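PDB 4MLG: beta-xylosidase from Uncultured organism, which probably hydrolyses xylo-oligosaccharides, releasing xylose, as a beta-xylosidase of glycoside hydrolase family 43 with a beta-propeller fold. Local coordinates for residues Asp66-Trp78 against Pro118-Lys130. Numbering follows the deposited sequence.
Sequences DHGVVLRTEDIPW and PEGPFIPQENPIK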
loop_
_atom_site.group_PDB
_atom_site.type_symbol
_atom_site.label_atom_id
_atom_site.label_comp_id
_atom_site.label_asym_id
_atom_site.label_seq_id
_atom_site.Cartn_x
_atom_site.Cartn_y
_atom_site.Cartn_z
ATOM N N ASP A 66 17.937 -11.319 28.405
ATOM C CA ASP A 66 16.756 -10.720 27.794
ATOM C C ASP A 66 16.769 -9.216 28.044
ATOM O O ASP A 66 16.731 -8.771 29.191
ATOM C CB ASP A 66 15.479 -11.340 28.371
ATOM C CG ASP A 66 14.235 -10.998 27.559
ATOM O OD1 ASP A 66 14.234 -9.971 26.848
ATOM O OD2 ASP A 66 13.251 -11.763 27.635
ATOM N N HIS A 67 16.821 -8.436 26.970
ATOM C CA HIS A 67 16.829 -6.984 27.090
ATOM C C HIS A 67 15.412 -6.419 27.148
ATOM O O HIS A 67 15.222 -5.211 27.285
ATOM C CB HIS A 67 17.613 -6.348 25.939
ATOM C CG HIS A 67 19.071 -6.684 25.945
ATOM N ND1 HIS A 67 19.991 -5.989 26.702
ATOM C CD2 HIS A 67 19.770 -7.639 25.288
ATOM C CE1 HIS A 67 21.193 -6.502 26.510
ATOM N NE2 HIS A 67 21.087 -7.505 25.656
ATOM N N GLY A 68 14.423 -7.301 27.043
ATOM C CA GLY A 68 13.030 -6.901 27.121
ATOM C C GLY A 68 12.463 -6.441 25.792
ATOM O O GLY A 68 13.107 -6.574 24.751
ATOM N N VAL A 69 11.250 -5.899 25.830
ATOM C CA VAL A 69 10.587 -5.399 24.632
ATOM C C VAL A 69 11.250 -4.118 24.126
ATOM O O VAL A 69 11.503 -3.193 24.897
ATOM C CB VAL A 69 9.090 -5.133 24.894
ATOM C CG1 VAL A 69 8.423 -4.539 23.660
ATOM C CG2 VAL A 69 8.393 -6.414 25.321
ATOM N N VAL A 70 11.534 -4.076 22.828
ATOM C CA VAL A 70 12.167 -2.913 22.216
ATOM C C VAL A 70 11.252 -2.264 21.184
ATOM O O VAL A 70 11.534 -1.168 20.696
ATOM C CB VAL A 70 13.487 -3.291 21.529
ATOM C CG1 VAL A 70 14.518 -3.725 22.559
ATOM C CG2 VAL A 70 13.249 -4.386 20.501
ATOM N N LEU A 71 10.162 -2.949 20.854
ATOM C CA LEU A 71 9.206 -2.454 19.871
ATOM C C LEU A 71 7.894 -3.224 19.967
ATOM O O LEU A 71 7.897 -4.444 20.116
ATOM C CB LEU A 71 9.778 -2.586 18.456
ATOM C CG LEU A 71 8.988 -1.939 17.316
ATOM C CD1 LEU A 71 9.031 -0.424 17.428
ATOM C CD2 LEU A 71 9.514 -2.393 15.961
ATOM N N ARG A 72 6.778 -2.505 19.887
ATOM C CA ARG A 72 5.461 -3.134 19.840
ATOM C C ARG A 72 4.562 -2.407 18.844
ATOM O O ARG A 72 4.807 -1.249 18.507
ATOM C CB ARG A 72 4.814 -3.172 21.228
ATOM C CG ARG A 72 4.436 -1.810 21.786
ATOM C CD ARG A 72 3.851 -1.925 23.188
ATOM N NE ARG A 72 4.817 -2.456 24.147
ATOM C CZ ARG A 72 5.628 -1.705 24.888
ATOM N NH1 ARG A 72 5.592 -0.384 24.785
ATOM N NH2 ARG A 72 6.475 -2.275 25.733
ATOM N N THR A 73 3.523 -3.094 18.378
ATOM C CA THR A 73 2.626 -2.551 17.360
ATOM C C THR A 73 1.964 -1.232 17.766
ATOM O O THR A 73 1.671 -0.398 16.914
ATOM C CB THR A 73 1.534 -3.565 16.967
ATOM O OG1 THR A 73 0.777 -3.932 18.127
ATOM C CG2 THR A 73 2.160 -4.812 16.363
ATOM N N GLU A 74 1.734 -1.046 19.062
ATOM C CA GLU A 74 1.116 0.185 19.551
ATOM C C GLU A 74 2.005 1.399 19.299
ATOM O O GLU A 74 1.512 2.495 19.032
ATOM C CB GLU A 74 0.798 0.089 21.045
ATOM C CG GLU A 74 -0.261 -0.937 21.411
ATOM C CD GLU A 74 0.331 -2.282 21.776
ATOM O OE1 GLU A 74 -0.128 -2.879 22.773
ATOM O OE2 GLU A 74 1.250 -2.745 21.070
ATOM N N ASP A 75 3.317 1.198 19.387
ATOM C CA ASP A 75 4.274 2.289 19.235
ATOM C C ASP A 75 4.465 2.698 17.775
ATOM O O ASP A 75 5.065 3.733 17.487
ATOM C CB ASP A 75 5.624 1.907 19.850
ATOM C CG ASP A 75 5.505 1.475 21.299
ATOM O OD1 ASP A 75 4.485 1.803 21.938
ATOM O OD2 ASP A 75 6.436 0.808 21.799
ATOM N N ILE A 76 3.957 1.881 16.858
ATOM C CA ILE A 76 4.085 2.162 15.431
ATOM C C ILE A 76 2.864 2.928 14.920
ATOM O O ILE A 76 1.735 2.461 15.052
ATOM C CB ILE A 76 4.269 0.863 14.621
ATOM C CG1 ILE A 76 5.401 0.024 15.214
ATOM C CG2 ILE A 76 4.549 1.175 13.160
ATOM C CD1 ILE A 76 5.580 -1.321 14.544
ATOM N N PRO A 77 3.091 4.120 14.345
ATOM C CA PRO A 77 2.012 5.012 13.903
ATOM C C PRO A 77 1.182 4.456 12.745
ATOM O O PRO A 77 -0.037 4.637 12.730
ATOM C CB PRO A 77 2.763 6.270 13.452
ATOM C CG PRO A 77 4.071 6.212 14.171
ATOM C CD PRO A 77 4.412 4.757 14.225
ATOM N N TRP A 78 1.831 3.796 11.791
ATOM C CA TRP A 78 1.135 3.272 10.620
ATOM C C TRP A 78 0.681 1.835 10.834
ATOM O O TRP A 78 0.275 1.155 9.891
ATOM C CB TRP A 78 2.028 3.356 9.379
ATOM C CG TRP A 78 3.276 2.518 9.463
ATOM C CD1 TRP A 78 4.450 2.855 10.073
ATOM C CD2 TRP A 78 3.475 1.212 8.904
ATOM N NE1 TRP A 78 5.364 1.840 9.935
ATOM C CE2 TRP A 78 4.792 0.819 9.221
ATOM C CE3 TRP A 78 2.670 0.338 8.169
ATOM C CZ2 TRP A 78 5.319 -0.412 8.830
ATOM C CZ3 TRP A 78 3.193 -0.883 7.782
ATOM C CH2 TRP A 78 4.506 -1.247 8.112
ATOM N N PRO A 118 22.582 -1.560 20.093
ATOM C CA PRO A 118 21.956 -2.749 19.499
ATOM C C PRO A 118 20.815 -3.342 20.322
ATOM O O PRO A 118 19.944 -4.006 19.760
ATOM C CB PRO A 118 23.114 -3.751 19.420
ATOM C CG PRO A 118 24.064 -3.311 20.473
ATOM C CD PRO A 118 23.984 -1.818 20.473
ATOM N N GLU A 119 20.820 -3.108 21.629
ATOM C CA GLU A 119 19.811 -3.689 22.506
ATOM C C GLU A 119 18.805 -2.643 22.970
ATOM O O GLU A 119 17.716 -2.981 23.436
ATOM C CB GLU A 119 20.474 -4.346 23.719
ATOM C CG GLU A 119 20.861 -3.378 24.835
ATOM C CD GLU A 119 22.126 -2.586 24.544
ATOM O OE1 GLU A 119 22.526 -2.484 23.366
ATOM O OE2 GLU A 119 22.725 -2.063 25.507
ATOM N N GLY A 120 19.178 -1.373 22.837
ATOM C CA GLY A 120 18.341 -0.275 23.285
ATOM C C GLY A 120 17.019 -0.198 22.549
ATOM O O GLY A 120 16.846 -0.834 21.510
ATOM N N PRO A 121 16.075 0.587 23.088
ATOM C CA PRO A 121 14.740 0.739 22.501
ATOM C C PRO A 121 14.797 1.346 21.102
ATOM O O PRO A 121 15.511 2.323 20.879
ATOM C CB PRO A 121 14.036 1.693 23.473
ATOM C CG PRO A 121 15.141 2.415 24.169
ATOM C CD PRO A 121 16.247 1.417 24.292
ATOM N N PHE A 122 14.051 0.759 20.172
ATOM C CA PHE A 122 14.033 1.229 18.793
ATOM C C PHE A 122 12.843 2.150 18.542
ATOM O O PHE A 122 11.699 1.789 18.821
ATOM C CB PHE A 122 13.989 0.043 17.825
ATOM C CG PHE A 122 15.260 -0.758 17.781
ATOM C CD1 PHE A 122 16.171 -0.583 16.752
ATOM C CD2 PHE A 122 15.544 -1.691 18.767
ATOM C CE1 PHE A 122 17.341 -1.319 16.707
ATOM C CE2 PHE A 122 16.711 -2.429 18.728
ATOM C CZ PHE A 122 17.611 -2.244 17.697
ATOM N N ILE A 123 13.119 3.340 18.018
ATOM C CA ILE A 123 12.065 4.290 17.685
ATOM C C ILE A 123 11.704 4.184 16.206
ATOM O O ILE A 123 12.541 4.433 15.337
ATOM C CB ILE A 123 12.480 5.735 18.016
ATOM C CG1 ILE A 123 12.828 5.857 19.501
ATOM C CG2 ILE A 123 11.372 6.707 17.645
ATOM C CD1 ILE A 123 13.236 7.252 19.921
ATOM N N PRO A 124 10.448 3.810 15.919
ATOM C CA PRO A 124 9.991 3.568 14.546
ATOM C C PRO A 124 9.707 4.856 13.786
ATOM O O PRO A 124 9.354 5.870 14.390
ATOM C CB PRO A 124 8.688 2.797 14.755
ATOM C CG PRO A 124 8.166 3.311 16.048
ATOM C CD PRO A 124 9.377 3.585 16.904
ATOM N N GLN A 125 9.866 4.811 12.468
ATOM C CA GLN A 125 9.469 5.920 11.616
ATOM C C GLN A 125 7.950 5.930 11.535
ATOM O O GLN A 125 7.305 4.921 11.815
ATOM C CB GLN A 125 10.076 5.775 10.220
ATOM C CG GLN A 125 11.597 5.792 10.197
ATOM C CD GLN A 125 12.175 7.133 10.608
ATOM O OE1 GLN A 125 12.345 7.413 11.794
ATOM N NE2 GLN A 125 12.484 7.968 9.623
ATOM N N GLU A 126 7.374 7.062 11.152
ATOM C CA GLU A 126 5.921 7.197 11.160
ATOM C C GLU A 126 5.257 6.522 9.965
ATOM O O GLU A 126 4.054 6.266 9.978
ATOM C CB GLU A 126 5.521 8.670 11.237
ATOM C CG GLU A 126 6.029 9.369 12.484
ATOM C CD GLU A 126 5.598 10.816 12.555
ATOM O OE1 GLU A 126 4.750 11.224 11.732
ATOM O OE2 GLU A 126 6.107 11.544 13.431
ATOM N N ASN A 127 6.045 6.230 8.935
ATOM C CA ASN A 127 5.520 5.601 7.728
ATOM C C ASN A 127 6.429 4.487 7.222
ATOM O O ASN A 127 7.639 4.519 7.447
ATOM C CB ASN A 127 5.298 6.646 6.630
ATOM C CG ASN A 127 4.217 7.647 6.988
ATOM O OD1 ASN A 127 4.503 8.725 7.507
ATOM N ND2 ASN A 127 2.966 7.293 6.712
ATOM N N PRO A 128 5.846 3.488 6.542
ATOM C CA PRO A 128 6.657 2.396 5.999
ATOM C C PRO A 128 7.530 2.873 4.845
ATOM O O PRO A 128 7.284 3.945 4.293
ATOM C CB PRO A 128 5.607 1.408 5.488
ATOM C CG PRO A 128 4.413 2.248 5.196
ATOM C CD PRO A 128 4.412 3.299 6.264
ATOM N N ILE A 129 8.538 2.079 4.495
ATOM C CA ILE A 129 9.427 2.392 3.382
ATOM C C ILE A 129 8.649 2.502 2.074
ATOM O O ILE A 129 7.824 1.646 1.759
ATOM C CB ILE A 129 10.523 1.317 3.230
ATOM C CG1 ILE A 129 11.368 1.230 4.503
ATOM C CG2 ILE A 129 11.404 1.606 2.025
ATOM C CD1 ILE A 129 12.461 0.178 4.437
ATOM N N LYS A 130 8.911 3.563 1.319
ATOM C CA LYS A 130 8.239 3.790 0.046
ATOM C C LYS A 130 8.526 2.668 -0.947
ATOM O O LYS A 130 9.684 2.349 -1.218
ATOM C CB LYS A 130 8.668 5.133 -0.548
ATOM C CG LYS A 130 8.371 6.326 0.342
ATOM C CD LYS A 130 8.997 7.594 -0.211
ATOM C CE LYS A 130 8.591 8.805 0.609
ATOM N NZ LYS A 130 8.949 8.659 2.047
HETATM O O HOH W 1 8.312 2.631 11.103
#
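Val70 and Phe122 join the two backbones through one hydrogen bond, Phe122 N to Val70 O (3.2 Å), and the chains run the same way from His67 beside Glu119 to Trp78 beside Asn127. The bond lies in the carbonyl plane, on a lone pair of Val70 O. Beside it, Val70 CB meets the edge of the Phe122 ring at CD2 (3.8 Å). At one end, Glu119 lays its CB over the centre of the His67 ring, 3.4 Å from the centroid, a CH-pi contact. The polar ends are held elsewhere, His67 NE2 by Ser55 and Glu119 OE2 by Arg117. In the middle, Pro124 CG touches Asp75 O (3.4 Å), and its ring also packs on Leu71 CD1. At the other end, Pro128 CD sits over the five-membered ring of Trp78, 3.6 Å from its centroid. Trp78 CG lies between the backbone N and the carbonyl carbon (chi1 63°), and chi2 of -83° turns one face of the indole to Pro128. Water 1, in the indole plane, accepts from Trp78 NE1 (3.3 Å) and donates to Gln125 O (2.6 Å). With an alanine in place of Trp78, Pro128 would probably lose the ring it lies on, and water 1 its indole donor. The contact links adjacent propeller sheets: strand 64-72 pairs with 50-56, and 123-124 with 108-115. Trp78 also packs on strands 94-102 and 108-115, and on Lys130 of the second subunit.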